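Local coordinates for putative GGDEF domain protein (Pseudomonas aeruginosa, PDB 7E6G), which probably makes the second messenger 3',3'-c-di-GMP from two molecules of GTP, as a magnesium-dependent diguanylate cyclase, at residues S132-M137 / L186-T191. Residues are numbered along the deposited sequence; the frame is centred on the assembly and turned at random.
Sequences SYVLAM and LLLPQT
L186 N donates to A136 O at 2.7 Å, nearly straight. A136 N returns a bond to L186 O. V134 and L188 form the next antiparallel hydrogen-bonded pair: V134 N bonds L188 O and L188 N bonds V134 O, both at 2.9 Å. L135 and L187 lie between them as a non-hydrogen-bonded pair. Beyond the strands, T191 N reaches S132 O at 3.0 Å, a more bent bond at 140°. These are neighbouring strands, 134-140 and 183-188, in the central sheet of the GGDEF domain. The magnesium ligands D139 and V140 lie further along strand 134-140. V134, A136, L186 and L188 share one face, under helix 193-208. There V134 CG2 sits 3.6 Å from L188 CG, and A136 CB lies against L186 CB. L135 and L187 point to the other face; both touch helix 112-128, and L135 also helix 236-252. With chi1 173° L187 CG swings away from its own N, and CD1 comes 3.6 Å from L135 CD1. The same methyl meets the Y133 ring obliquely, near CD2. Y133 OH is hydrogen-bonded to N123 OD1, and the ring stacks with H230. T191 OG1 bonds P189 O at 2.8 Å from above the carbonyl plane and is hydrogen-bonded to R171 NH1.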
loop_
_atom_site.group_PDB
_atom_site.type_symbol
_atom_site.label_atom_id
_atom_site.label_comp_id
_atom_site.label_asym_id
_atom_site.label_seq_id
_atom_site.Cartn_x
_atom_site.Cartn_y
_atom_site.Cartn_z
ATOM N N SER A 132 10.440 -45.594 4.165
ATOM C CA SER A 132 9.611 -46.038 3.149
ATOM C C SER A 132 8.184 -45.911 3.398
ATOM O O SER A 132 7.762 -45.474 4.350
ATOM C CB SER A 132 9.985 -47.380 2.700
ATOM O OG SER A 132 9.609 -48.278 3.639
ATOM N N TYR A 133 7.449 -46.142 2.374
ATOM C CA TYR A 133 5.996 -46.100 2.445
ATOM C C TYR A 133 5.441 -47.485 2.142
ATOM O O TYR A 133 6.144 -48.367 1.636
ATOM C CB TYR A 133 5.413 -45.075 1.464
ATOM C CG TYR A 133 5.826 -45.339 0.041
ATOM C CD1 TYR A 133 6.985 -44.773 -0.482
ATOM C CD2 TYR A 133 5.092 -46.205 -0.764
ATOM C CE1 TYR A 133 7.385 -45.028 -1.780
ATOM C CE2 TYR A 133 5.464 -46.459 -2.073
ATOM C CZ TYR A 133 6.623 -45.869 -2.575
ATOM O OH TYR A 133 7.004 -46.135 -3.867
ATOM N N VAL A 134 4.168 -47.683 2.455
ATOM C CA VAL A 134 3.511 -48.903 2.004
ATOM C C VAL A 134 2.390 -48.528 1.045
ATOM O O VAL A 134 1.846 -47.421 1.070
ATOM C CB VAL A 134 2.995 -49.785 3.170
ATOM C CG1 VAL A 134 4.056 -49.888 4.278
ATOM C CG2 VAL A 134 1.679 -49.276 3.712
ATOM N N LEU A 135 2.076 -49.469 0.172
ATOM C CA LEU A 135 1.105 -49.310 -0.894
ATOM C C LEU A 135 0.059 -50.401 -0.735
ATOM O O LEU A 135 0.404 -51.585 -0.662
ATOM C CB LEU A 135 1.806 -49.442 -2.247
ATOM C CG LEU A 135 1.539 -48.460 -3.372
ATOM C CD1 LEU A 135 1.696 -47.035 -2.868
ATOM C CD2 LEU A 135 2.528 -48.771 -4.478
ATOM N N ALA A 136 -1.211 -50.016 -0.673
ATOM C CA ALA A 136 -2.311 -50.979 -0.628
ATOM C C ALA A 136 -3.237 -50.710 -1.810
ATOM O O ALA A 136 -3.741 -49.602 -1.962
ATOM C CB ALA A 136 -3.057 -50.883 0.704
ATOM N N MET A 137 -3.432 -51.696 -2.668
ATOM C CA MET A 137 -4.304 -51.545 -3.824
ATOM C C MET A 137 -5.556 -52.392 -3.622
ATOM O O MET A 137 -5.480 -53.608 -3.429
ATOM C CB MET A 137 -3.593 -51.924 -5.122
ATOM C CG MET A 137 -4.289 -51.361 -6.372
ATOM S SD MET A 137 -3.444 -51.859 -7.882
ATOM C CE MET A 137 -2.069 -50.693 -7.903
ATOM N N LEU A 186 -4.102 -46.892 -1.728
ATOM C CA LEU A 186 -3.742 -46.326 -0.441
ATOM C C LEU A 186 -2.225 -46.159 -0.420
ATOM O O LEU A 186 -1.490 -47.117 -0.689
ATOM C CB LEU A 186 -4.210 -47.243 0.694
ATOM C CG LEU A 186 -5.650 -47.136 1.245
ATOM C CD1 LEU A 186 -6.733 -47.008 0.158
ATOM C CD2 LEU A 186 -5.969 -48.321 2.143
ATOM N N LEU A 187 -1.761 -44.949 -0.137
ATOM C CA LEU A 187 -0.357 -44.679 0.120
ATOM C C LEU A 187 -0.196 -44.305 1.588
ATOM O O LEU A 187 -0.752 -43.295 2.053
ATOM C CB LEU A 187 0.172 -43.570 -0.781
ATOM C CG LEU A 187 1.599 -43.130 -0.451
ATOM C CD1 LEU A 187 2.595 -44.071 -1.035
ATOM C CD2 LEU A 187 1.822 -41.752 -1.023
ATOM N N LEU A 188 0.539 -45.127 2.327
ATOM C CA LEU A 188 0.866 -44.768 3.701
ATOM C C LEU A 188 2.319 -44.328 3.742
ATOM O O LEU A 188 3.232 -45.173 3.690
ATOM C CB LEU A 188 0.624 -45.933 4.665
ATOM C CG LEU A 188 -0.665 -46.723 4.483
ATOM C CD1 LEU A 188 -0.865 -47.672 5.659
ATOM C CD2 LEU A 188 -1.836 -45.786 4.340
ATOM N N PRO A 189 2.585 -43.031 3.818
ATOM C CA PRO A 189 3.966 -42.555 3.779
ATOM C C PRO A 189 4.639 -42.738 5.125
ATOM O O PRO A 189 3.996 -42.723 6.179
ATOM C CB PRO A 189 3.812 -41.071 3.432
ATOM C CG PRO A 189 2.497 -40.699 4.026
ATOM C CD PRO A 189 1.621 -41.933 4.011
ATOM N N GLN A 190 5.958 -42.915 5.067
ATOM C CA GLN A 190 6.774 -43.106 6.260
ATOM C C GLN A 190 6.145 -44.137 7.185
ATOM O O GLN A 190 5.928 -43.899 8.373
ATOM C CB GLN A 190 6.999 -41.775 6.981
ATOM C CG GLN A 190 7.493 -40.673 6.061
ATOM C CD GLN A 190 7.562 -39.337 6.746
ATOM O OE1 GLN A 190 6.898 -38.382 6.335
ATOM N NE2 GLN A 190 8.378 -39.248 7.787
ATOM N N THR A 191 5.829 -45.289 6.611
ATOM C CA THR A 191 5.170 -46.366 7.330
ATOM C C THR A 191 5.789 -47.679 6.887
ATOM O O THR A 191 6.134 -47.847 5.714
ATOM C CB THR A 191 3.642 -46.355 7.082
ATOM O OG1 THR A 191 3.091 -45.078 7.446
ATOM C CG2 THR A 191 2.949 -47.448 7.875
#